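Local coordinates for protein farnesyltransferase, putative (Trypanosoma cruzi, PDB 3WCA) that probably condenses two farnesyl diphosphate molecules, with magnesium and a nicotinamide cofactor, into squalene, the first committed step toward lanosterol, at residues L28-C31 with Y32-Q36; C58-Y61 with L62-A66; D356-R359 with A360-H364. The protein carries 1 engineered substitution. All blocks are in the same frame, centred on the assembly; numbering follows the deposited sequence.

Contact 1 (L28-C31 with Y32-Q36)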
ATOM      1  N   LEU A  28      18.869  -3.728  15.510  1.00 56.17           N
ATOM      2  CA  LEU A  28      17.425  -3.904  15.454  1.00 53.24           C
ATOM      3  C   LEU A  28      16.730  -2.688  16.047  1.00 51.57           C
ATOM      4  O   LEU A  28      15.739  -2.209  15.504  1.00 52.07           O
ATOM      5  CB  LEU A  28      16.994  -5.161  16.210  1.00 52.59           C
ATOM      6  CG  LEU A  28      16.958  -6.452  15.393  1.00 52.15           C
ATOM      7  CD1 LEU A  28      16.387  -7.582  16.242  1.00 52.31           C
ATOM      8  CD2 LEU A  28      16.101  -6.244  14.152  1.00 51.22           C
ATOM      9  N   ARG A  29      17.257  -2.177  17.155  1.00 50.54           N
ATOM     10  CA  ARG A  29      16.651  -1.013  17.791  1.00 49.98           C
ATOM     11  C   ARG A  29      16.614   0.191  16.860  1.00 48.86           C
ATOM     12  O   ARG A  29      15.620   0.917  16.814  1.00 48.97           O
ATOM     13  CB  ARG A  29      17.389  -0.664  19.088  1.00 50.73           C
ATOM     14  CG  ARG A  29      17.053  -1.614  20.237  1.00 52.10           C
ATOM     15  CD  ARG A  29      17.779  -1.234  21.526  1.00 53.98           C
ATOM     16  NE  ARG A  29      17.388  -2.100  22.637  1.00 54.68           N
ATOM     17  CZ  ARG A  29      16.223  -2.024  23.278  1.00 54.85           C
ATOM     18  NH1 ARG A  29      15.322  -1.112  22.930  1.00 54.12           N
ATOM     19  NH2 ARG A  29      15.951  -2.872  24.260  1.00 55.16           N
ATOM     20  N   PHE A  30      17.696   0.407  16.117  1.00 46.32           N
ATOM     21  CA  PHE A  30      17.746   1.518  15.184  1.00 43.01           C
ATOM     22  C   PHE A  30      16.663   1.283  14.141  1.00 42.64           C
ATOM     23  O   PHE A  30      15.905   2.191  13.789  1.00 43.78           O
ATOM     24  CB  PHE A  30      19.101   1.581  14.486  1.00 42.56           C
ATOM     25  CG  PHE A  30      19.129   2.528  13.315  1.00 43.07           C
ATOM     26  CD1 PHE A  30      19.415   3.875  13.498  1.00 42.62           C
ATOM     27  CD2 PHE A  30      18.823   2.074  12.034  1.00 41.46           C
ATOM     28  CE1 PHE A  30      19.397   4.756  12.424  1.00 42.03           C
ATOM     29  CE2 PHE A  30      18.799   2.947  10.952  1.00 41.45           C
ATOM     30  CZ  PHE A  30      19.085   4.286  11.143  1.00 42.01           C
ATOM     31  N   CYS A  31      16.607   0.055  13.637  1.00 41.39           N
ATOM     32  CA  CYS A  31      15.618  -0.315  12.634  1.00 40.69           C
ATOM     33  C   CYS A  31      14.211   0.072  13.076  1.00 39.70           C
ATOM     34  O   CYS A  31      13.484   0.747  12.349  1.00 39.50           O
ATOM     35  CB  CYS A  31      15.681  -1.818  12.364  1.00 40.76           C
ATOM     36  SG  CYS A  31      17.078  -2.337  11.342  1.00 43.65           S
ATOM     37  N   TYR A  32      13.831  -0.360  14.273  1.00 39.74           N
ATOM     38  CA  TYR A  32      12.512  -0.055  14.799  1.00 39.94           C
ATOM     39  C   TYR A  32      12.366   1.433  15.068  1.00 41.83           C
ATOM     40  O   TYR A  32      11.265   1.975  14.997  1.00 42.77           O
ATOM     41  CB  TYR A  32      12.252  -0.859  16.074  1.00 37.86           C
ATOM     42  CG  TYR A  32      11.850  -2.296  15.816  1.00 36.47           C
ATOM     43  CD1 TYR A  32      10.616  -2.605  15.240  1.00 32.57           C
ATOM     44  CD2 TYR A  32      12.704  -3.348  16.141  1.00 35.10           C
ATOM     45  CE1 TYR A  32      10.243  -3.925  14.993  1.00 31.65           C
ATOM     46  CE2 TYR A  32      12.337  -4.674  15.899  1.00 33.27           C
ATOM     47  CZ  TYR A  32      11.109  -4.955  15.325  1.00 29.55           C
ATOM     48  OH  TYR A  32      10.755  -6.263  15.089  1.00 30.37           O
ATOM     49  N   ASP A  33      13.479   2.095  15.369  1.00 44.01           N
ATOM     50  CA  ASP A  33      13.460   3.530  15.625  1.00 46.35           C
ATOM     51  C   ASP A  33      13.299   4.310  14.331  1.00 45.91           C
ATOM     52  O   ASP A  33      12.572   5.301  14.279  1.00 46.92           O
ATOM     53  CB  ASP A  33      14.749   3.966  16.319  1.00 51.42           C
ATOM     54  CG  ASP A  33      14.633   3.955  17.826  1.00 56.26           C
ATOM     55  OD1 ASP A  33      14.045   2.997  18.378  1.00 58.18           O
ATOM     56  OD2 ASP A  33      15.144   4.905  18.461  1.00 60.66           O
ATOM     57  N   ILE A  34      13.977   3.870  13.279  1.00 43.89           N
ATOM     58  CA  ILE A  34      13.869   4.580  12.020  1.00 41.61           C
ATOM     59  C   ILE A  34      12.487   4.291  11.448  1.00 41.10           C
ATOM     60  O   ILE A  34      11.861   5.155  10.848  1.00 40.53           O
ATOM     61  CB  ILE A  34      15.004   4.157  11.039  1.00 40.46           C
ATOM     62  CG1 ILE A  34      15.186   5.231   9.969  1.00 42.15           C
ATOM     63  CG2 ILE A  34      14.702   2.825  10.402  1.00 40.61           C
ATOM     64  CD1 ILE A  34      15.809   6.514  10.504  1.00 39.03           C
ATOM     65  N   LEU A  35      12.003   3.073  11.668  1.00 40.32           N
ATOM     66  CA  LEU A  35      10.685   2.673  11.195  1.00 41.18           C
ATOM     67  C   LEU A  35       9.622   3.617  11.748  1.00 43.69           C
ATOM     68  O   LEU A  35       8.738   4.076  11.029  1.00 44.47           O
ATOM     69  CB  LEU A  35      10.379   1.252  11.659  1.00 41.11           C
ATOM     70  CG  LEU A  35       8.938   0.796  11.457  1.00 41.77           C
ATOM     71  CD1 LEU A  35       8.650   0.725   9.979  1.00 43.26           C
ATOM     72  CD2 LEU A  35       8.715  -0.551  12.108  1.00 41.48           C
ATOM     73  N   GLN A  36       9.716   3.896  13.040  1.00 44.40           N
ATOM     74  CA  GLN A  36       8.768   4.775  13.708  1.00 47.70           C
ATOM     75  C   GLN A  36       8.788   6.205  13.173  1.00 47.48           C
ATOM     76  O   GLN A  36       7.759   6.880  13.149  1.00 46.68           O
ATOM     77  CB  GLN A  36       9.058   4.770  15.208  1.00 50.22           C
ATOM     78  CG  GLN A  36       8.523   5.962  15.973  1.00 56.98           C
ATOM     79  CD  GLN A  36       8.656   5.766  17.465  1.00 61.42           C
ATOM     80  OE1 GLN A  36       7.897   5.000  18.070  1.00 63.14           O
ATOM     81  NE2 GLN A  36       9.635   6.437  18.070  1.00 63.16           N
TER
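Phe-30 and Ile-34 stand side by side on helix 26-38, pointing the same way, and this i to i+4 pair makes the nearest side-chain-to-side-chain approach within two turns of the all-helical squalene/phytoene synthase fold. The isoleucine lies over one face of the phenyl ring: CE2 of Phe-30 is 4.0 Å from CB of Ile-34, and CZ of Phe-30 is equally close to the delta methyl, CD1. Two torsions set up this match. CG of Phe-30 is anti to its backbone N (chi1 168°), which sends the ring outward, tilted slightly toward the next turn, beside Ile-34; there the anti position of CG1, with chi2 near 71°, brings CD1 to CZ of Phe-30. The ring also stacks with His-116 of helix 115-122 and touches Glu-109, while Ile-34 touches Leu-110, both of helix 105-112.

On another side of the helix Tyr-32 takes the alternative rotamer, with CG beside its backbone N (chi1 -79°). The ring thereby leans back over the preceding turn, and CD2 of Tyr-32 comes to 3.3 Å from the carbonyl oxygen of Leu-28, obliquely. Farther out the leucine touches the ring more loosely, CD2 of Leu-28 being 4.4 Å from CE2 of Tyr-32. The hydroxyl is fixed by a hydrogen bond to Asp-55 of helix 51-72, tying the two helices together at this end.

Four successive i to i+4 backbone hydrogen bonds hold the spacing, from Tyr-32 N to Leu-28 O through Leu-35 N to Cys-31 O. The carbonyl oxygen of Cys-31, which accepts from Leu-35 N, also meets the gamma methyl CG2 of Ile-34 at 3.1 Å.

Contact 2 (C58-Y61 with L62-A66)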
ATOM      1  N   CYS A  58       9.976  -5.965   9.816  1.00 28.57           N
ATOM      2  CA  CYS A  58      10.507  -4.618  10.003  1.00 30.19           C
ATOM      3  C   CYS A  58      11.693  -4.324   9.079  1.00 31.14           C
ATOM      4  O   CYS A  58      11.809  -3.227   8.525  1.00 31.10           O
ATOM      5  CB  CYS A  58      10.948  -4.405  11.444  1.00 26.44           C
ATOM      6  SG  CYS A  58      11.845  -2.875  11.651  1.00 32.17           S
ATOM      7  N   ILE A  59      12.578  -5.305   8.930  1.00 32.10           N
ATOM      8  CA  ILE A  59      13.748  -5.154   8.070  1.00 33.64           C
ATOM      9  C   ILE A  59      13.321  -5.129   6.605  1.00 32.58           C
ATOM     10  O   ILE A  59      13.884  -4.391   5.794  1.00 33.99           O
ATOM     11  CB  ILE A  59      14.744  -6.312   8.288  1.00 33.42           C
ATOM     12  CG1 ILE A  59      15.184  -6.336   9.745  1.00 34.70           C
ATOM     13  CG2 ILE A  59      15.950  -6.156   7.358  1.00 33.01           C
ATOM     14  CD1 ILE A  59      15.640  -4.975  10.255  1.00 39.43           C
ATOM     15  N   PHE A  60      12.339  -5.965   6.285  1.00 30.99           N
ATOM     16  CA  PHE A  60      11.774  -6.063   4.948  1.00 31.50           C
ATOM     17  C   PHE A  60      11.247  -4.692   4.525  1.00 34.78           C
ATOM     18  O   PHE A  60      11.517  -4.213   3.417  1.00 36.44           O
ATOM     19  CB  PHE A  60      10.631  -7.077   4.969  1.00 30.28           C
ATOM     20  CG  PHE A  60       9.874  -7.181   3.680  1.00 30.03           C
ATOM     21  CD1 PHE A  60      10.544  -7.162   2.455  1.00 29.92           C
ATOM     22  CD2 PHE A  60       8.494  -7.410   3.691  1.00 29.74           C
ATOM     23  CE1 PHE A  60       9.851  -7.384   1.254  1.00 29.21           C
ATOM     24  CE2 PHE A  60       7.793  -7.632   2.503  1.00 28.46           C
ATOM     25  CZ  PHE A  60       8.479  -7.623   1.274  1.00 27.60           C
ATOM     26  N   TYR A  61      10.493  -4.071   5.428  1.00 34.07           N
ATOM     27  CA  TYR A  61       9.914  -2.760   5.191  1.00 33.72           C
ATOM     28  C   TYR A  61      10.968  -1.678   5.001  1.00 31.98           C
ATOM     29  O   TYR A  61      10.811  -0.804   4.155  1.00 31.90           O
ATOM     30  CB  TYR A  61       8.998  -2.372   6.354  1.00 37.90           C
ATOM     31  CG  TYR A  61       8.517  -0.941   6.294  1.00 42.46           C
ATOM     32  CD1 TYR A  61       7.338  -0.601   5.630  1.00 42.94           C
ATOM     33  CD2 TYR A  61       9.273   0.084   6.864  1.00 45.45           C
ATOM     34  CE1 TYR A  61       6.922   0.730   5.532  1.00 46.10           C
ATOM     35  CE2 TYR A  61       8.874   1.415   6.770  1.00 48.86           C
ATOM     36  CZ  TYR A  61       7.701   1.733   6.102  1.00 49.41           C
ATOM     37  OH  TYR A  61       7.340   3.060   5.994  1.00 48.07           O
ATOM     38  N   LEU A  62      12.035  -1.715   5.785  1.00 30.60           N
ATOM     39  CA  LEU A  62      13.056  -0.684   5.656  1.00 31.68           C
ATOM     40  C   LEU A  62      13.837  -0.814   4.349  1.00 32.90           C
ATOM     41  O   LEU A  62      14.217   0.186   3.737  1.00 34.33           O
ATOM     42  CB  LEU A  62      13.989  -0.714   6.861  1.00 31.13           C
ATOM     43  CG  LEU A  62      13.331  -0.260   8.175  1.00 31.40           C
ATOM     44  CD1 LEU A  62      14.293  -0.479   9.351  1.00 31.25           C
ATOM     45  CD2 LEU A  62      12.954   1.216   8.071  1.00 28.41           C
ATOM     46  N   VAL A  63      14.070  -2.045   3.911  1.00 32.88           N
ATOM     47  CA  VAL A  63      14.769  -2.258   2.655  1.00 33.39           C
ATOM     48  C   VAL A  63      13.962  -1.592   1.531  1.00 34.30           C
ATOM     49  O   VAL A  63      14.500  -0.791   0.766  1.00 33.14           O
ATOM     50  CB  VAL A  63      14.928  -3.768   2.348  1.00 33.54           C
ATOM     51  CG1 VAL A  63      15.327  -3.971   0.894  1.00 35.45           C
ATOM     52  CG2 VAL A  63      15.979  -4.374   3.270  1.00 30.20           C
ATOM     53  N   LEU A  64      12.668  -1.907   1.459  1.00 33.01           N
ATOM     54  CA  LEU A  64      11.795  -1.353   0.429  1.00 33.49           C
ATOM     55  C   LEU A  64      11.655   0.152   0.594  1.00 35.22           C
ATOM     56  O   LEU A  64      11.518   0.895  -0.386  1.00 34.02           O
ATOM     57  CB  LEU A  64      10.408  -2.012   0.487  1.00 30.25           C
ATOM     58  CG  LEU A  64      10.366  -3.536   0.328  1.00 30.22           C
ATOM     59  CD1 LEU A  64       8.917  -3.987   0.169  1.00 28.81           C
ATOM     60  CD2 LEU A  64      11.189  -3.960  -0.898  1.00 28.00           C
ATOM     61  N   ARG A  65      11.692   0.596   1.843  1.00 35.82           N
ATOM     62  CA  ARG A  65      11.569   2.009   2.141  1.00 36.47           C
ATOM     63  C   ARG A  65      12.787   2.739   1.590  1.00 36.77           C
ATOM     64  O   ARG A  65      12.694   3.887   1.152  1.00 37.67           O
ATOM     65  CB  ARG A  65      11.477   2.213   3.644  1.00 39.90           C
ATOM     66  CG  ARG A  65      11.283   3.648   4.029  1.00 45.16           C
ATOM     67  CD  ARG A  65      10.030   4.217   3.390  1.00 50.85           C
ATOM     68  NE  ARG A  65       9.917   5.636   3.695  1.00 57.98           N
ATOM     69  CZ  ARG A  65       8.824   6.358   3.504  1.00 63.12           C
ATOM     70  NH1 ARG A  65       7.731   5.793   3.000  1.00 65.36           N
ATOM     71  NH2 ARG A  65       8.825   7.644   3.831  1.00 64.64           N
ATOM     72  N   ALA A  66      13.936   2.079   1.638  1.00 33.95           N
ATOM     73  CA  ALA A  66      15.155   2.663   1.097  1.00 35.63           C
ATOM     74  C   ALA A  66      14.955   2.822  -0.418  1.00 35.40           C
ATOM     75  O   ALA A  66      15.208   3.895  -0.967  1.00 36.57           O
ATOM     76  CB  ALA A  66      16.351   1.752   1.387  1.00 35.28           C
TER
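Tyr-61 and Arg-65 lie alongside each other, one turn apart on helix 51-72, and point the same way. The planes of the phenol ring and guanidinium are nearly parallel, 14° apart, yet the two groups do not stack: the arginine meets the tyrosine mainly through its aliphatic part, with CD of Arg-65 3.9 Å from OH of Tyr-61 and CB of Arg-65 4.1 Å from CE2 of Tyr-61. Arg-65 bends at chi2 (58°), and this turn keeps its chain running past the phenol hydroxyl. Leu-62 touches the same ring, its CD2 being 4.0 Å from CD2 of Tyr-61.

A second pair sits on a different face. There CD1 of Leu-64 makes an off-centre CH-pi contact with Phe-60, 4.1 Å from the ring centroid and 30° from the ring normal. The leucine folds back to the ring because its CG lies beside the backbone N, opposite the carbonyl carbon. Beneath both pairs four i to i+4 hydrogen bonds run along the backbone.

In the next shell Phe-42 of helix 40-45 stacks on Tyr-61. Ile-132 and Ile-135 pack on Phe-60 and Met-139 on Leu-64, setting this face against helix 126-147. Tyr-61 is part of the pocket for the bound thiodiphosphate analogue of farnesyl diphosphate and touches that ligand. Arg-65 is held by a salt bridge from NH2 to Glu-107, and its NH1 has a long, weak ion pair with Asp-68, which with Glu-71 and Asp-72 forms the magnesium site. One turn thus sets a ligand-contacting phenol beside a cation whose charge probably helps to balance the acidic groups near the metal.

Contact 3 (D356-R359 with A360-H364)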
ATOM      1  N   ASP A 356     -21.029  -7.278  -4.670  1.00 41.16           N
ATOM      2  CA  ASP A 356     -20.015  -8.327  -4.746  1.00 41.81           C
ATOM      3  C   ASP A 356     -19.222  -8.373  -3.444  1.00 42.33           C
ATOM      4  O   ASP A 356     -18.931  -9.449  -2.929  1.00 41.25           O
ATOM      5  CB  ASP A 356     -19.031  -8.076  -5.885  1.00 44.98           C
ATOM      6  CG  ASP A 356     -19.567  -8.514  -7.212  1.00 48.58           C
ATOM      7  OD1 ASP A 356     -20.300  -9.527  -7.229  1.00 51.32           O
ATOM      8  OD2 ASP A 356     -19.248  -7.861  -8.230  1.00 49.43           O
ATOM      9  N   ALA A 357     -18.870  -7.195  -2.930  1.00 39.99           N
ATOM     10  CA  ALA A 357     -18.105  -7.085  -1.695  1.00 42.03           C
ATOM     11  C   ALA A 357     -18.895  -7.621  -0.502  1.00 40.87           C
ATOM     12  O   ALA A 357     -18.417  -8.472   0.236  1.00 40.07           O
ATOM     13  CB  ALA A 357     -17.715  -5.622  -1.452  1.00 40.08           C
ATOM     14  N   ILE A 358     -20.106  -7.110  -0.319  1.00 43.49           N
ATOM     15  CA  ILE A 358     -20.960  -7.534   0.780  1.00 45.02           C
ATOM     16  C   ILE A 358     -21.281  -9.015   0.659  1.00 46.29           C
ATOM     17  O   ILE A 358     -21.360  -9.735   1.651  1.00 47.63           O
ATOM     18  CB  ILE A 358     -22.268  -6.717   0.789  1.00 45.91           C
ATOM     19  CG1 ILE A 358     -21.939  -5.251   1.077  1.00 45.50           C
ATOM     20  CG2 ILE A 358     -23.241  -7.270   1.826  1.00 44.96           C
ATOM     21  CD1 ILE A 358     -23.135  -4.347   1.055  1.00 50.10           C
ATOM     22  N   ARG A 359     -21.455  -9.470  -0.569  1.00 47.88           N
ATOM     23  CA  ARG A 359     -21.767 -10.865  -0.805  1.00 49.68           C
ATOM     24  C   ARG A 359     -20.594 -11.714  -0.345  1.00 48.36           C
ATOM     25  O   ARG A 359     -20.773 -12.724   0.332  1.00 49.61           O
ATOM     26  CB  ARG A 359     -22.046 -11.083  -2.292  1.00 54.00           C
ATOM     27  CG  ARG A 359     -22.496 -12.475  -2.651  1.00 60.03           C
ATOM     28  CD  ARG A 359     -23.069 -12.506  -4.060  1.00 64.86           C
ATOM     29  NE  ARG A 359     -24.331 -11.773  -4.160  1.00 68.34           N
ATOM     30  CZ  ARG A 359     -24.471 -10.590  -4.752  1.00 69.14           C
ATOM     31  NH1 ARG A 359     -23.423  -9.993  -5.307  1.00 68.04           N
ATOM     32  NH2 ARG A 359     -25.663 -10.005  -4.790  1.00 69.97           N
ATOM     33  N   ALA A 360     -19.390 -11.284  -0.703  1.00 46.93           N
ATOM     34  CA  ALA A 360     -18.176 -11.994  -0.338  1.00 44.05           C
ATOM     35  C   ALA A 360     -18.023 -12.045   1.177  1.00 43.62           C
ATOM     36  O   ALA A 360     -17.497 -13.008   1.725  1.00 41.55           O
ATOM     37  CB  ALA A 360     -16.974 -11.308  -0.968  1.00 44.61           C
ATOM     38  N   MET A 361     -18.482 -10.996   1.849  1.00 44.93           N
ATOM     39  CA  MET A 361     -18.411 -10.917   3.305  1.00 45.44           C
ATOM     40  C   MET A 361     -19.405 -11.885   3.947  1.00 48.02           C
ATOM     41  O   MET A 361     -19.025 -12.708   4.784  1.00 47.29           O
ATOM     42  CB  MET A 361     -18.707  -9.488   3.763  1.00 44.83           C
ATOM     43  CG  MET A 361     -17.564  -8.507   3.537  1.00 44.15           C
ATOM     44  SD  MET A 361     -18.097  -6.786   3.468  1.00 44.38           S
ATOM     45  CE  MET A 361     -17.004  -6.148   2.203  1.00 41.40           C
ATOM     46  N   GLU A 362     -20.675 -11.780   3.556  1.00 49.79           N
ATOM     47  CA  GLU A 362     -21.715 -12.648   4.098  1.00 52.67           C
ATOM     48  C   GLU A 362     -21.355 -14.095   3.781  1.00 53.64           C
ATOM     49  O   GLU A 362     -21.787 -15.023   4.460  1.00 54.14           O
ATOM     50  CB  GLU A 362     -23.083 -12.283   3.500  1.00 53.32           C
ATOM     51  CG  GLU A 362     -23.478 -10.826   3.746  1.00 57.34           C
ATOM     52  CD  GLU A 362     -24.865 -10.463   3.220  1.00 58.96           C
ATOM     53  OE1 GLU A 362     -25.192 -10.822   2.066  1.00 60.31           O
ATOM     54  OE2 GLU A 362     -25.624  -9.798   3.962  1.00 58.31           O
ATOM     55  N   SER A 363     -20.537 -14.273   2.750  1.00 55.24           N
ATOM     56  CA  SER A 363     -20.094 -15.595   2.330  1.00 55.81           C
ATOM     57  C   SER A 363     -19.248 -16.271   3.410  1.00 56.57           C
ATOM     58  O   SER A 363     -18.957 -17.463   3.324  1.00 58.61           O
ATOM     59  CB  SER A 363     -19.292 -15.474   1.028  1.00 56.97           C
ATOM     60  OG  SER A 363     -18.736 -16.717   0.635  1.00 60.27           O
ATOM     61  N   HIS A 364     -18.850 -15.514   4.428  1.00 56.60           N
ATOM     62  CA  HIS A 364     -18.034 -16.059   5.513  1.00 55.40           C
ATOM     63  C   HIS A 364     -18.660 -15.815   6.886  1.00 55.87           C
ATOM     64  O   HIS A 364     -18.024 -16.066   7.910  1.00 56.03           O
ATOM     65  CB  HIS A 364     -16.626 -15.450   5.484  1.00 52.25           C
ATOM     66  CG  HIS A 364     -15.803 -15.870   4.304  1.00 50.66           C
ATOM     67  ND1 HIS A 364     -15.183 -17.099   4.225  1.00 50.84           N
ATOM     68  CD2 HIS A 364     -15.496 -15.222   3.155  1.00 49.46           C
ATOM     69  CE1 HIS A 364     -14.529 -17.190   3.080  1.00 50.11           C
ATOM     70  NE2 HIS A 364     -14.703 -16.064   2.412  1.00 49.66           N
TER
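Met-361, near the C-terminal end of helix 347-362, lays its side chain back over the preceding turn, onto Ala-357. Its CB starts 3.4 Å from the carbonyl oxygen of Ile-358. CG, placed beside the backbone N by chi1 of -75°, comes to the carbonyl oxygen of Ala-357, at 3.4 Å. The sulfur SD stays 3.7 Å from that same Ala-357 O and 4.0 Å from CA of Ile-358. Finally the chain bends at chi3, bringing the methyl CE to 3.4 Å from Ala-357 O and 3.8 Å from CB of Ala-357. Val-261 touches both residues.

Toward the surface Ile-358 and Glu-362 run side by side, CG2 of the isoleucine 3.8 Å from CD of the glutamate. The backbone hydrogen bond beneath them, from Glu-362 N to Ile-358 O, is nearly straight at 177°, whereas the last in the series, Ser-363 N to Arg-359 O, is less straight, at 130°.

The contact lies within helix 347-362, away from the magnesium and ligand sites, and its side chains pack on helices 261-269 and 322-338. Side chains meet carbon to carbon, with no side-chain hydrogen bond across the turn; its polar links are the backbone bonds.

From the N terminus, contact 1 comes first on helix 26-38, contact 2 follows on helix 51-72, and contact 3 lies near the C terminus on helix 347-362. Each joins adjacent turns of one helix, so none closes a loop, and the three run in series without nesting or crossing. Contacts 1 and 2 touch, their centres 10 Å apart: SG of Cys-31 on CD1 of Ile-59 and CD1 of Leu-35 on CD2 of Tyr-61, each at 3.2 Å, pack the two helices together, the latter pair at the ligand pocket. Contact 3 sits across the chain's centre, its centre about 34 Å from that of contact 2, and ties helix 347-362 to helices 261-269 and 322-338.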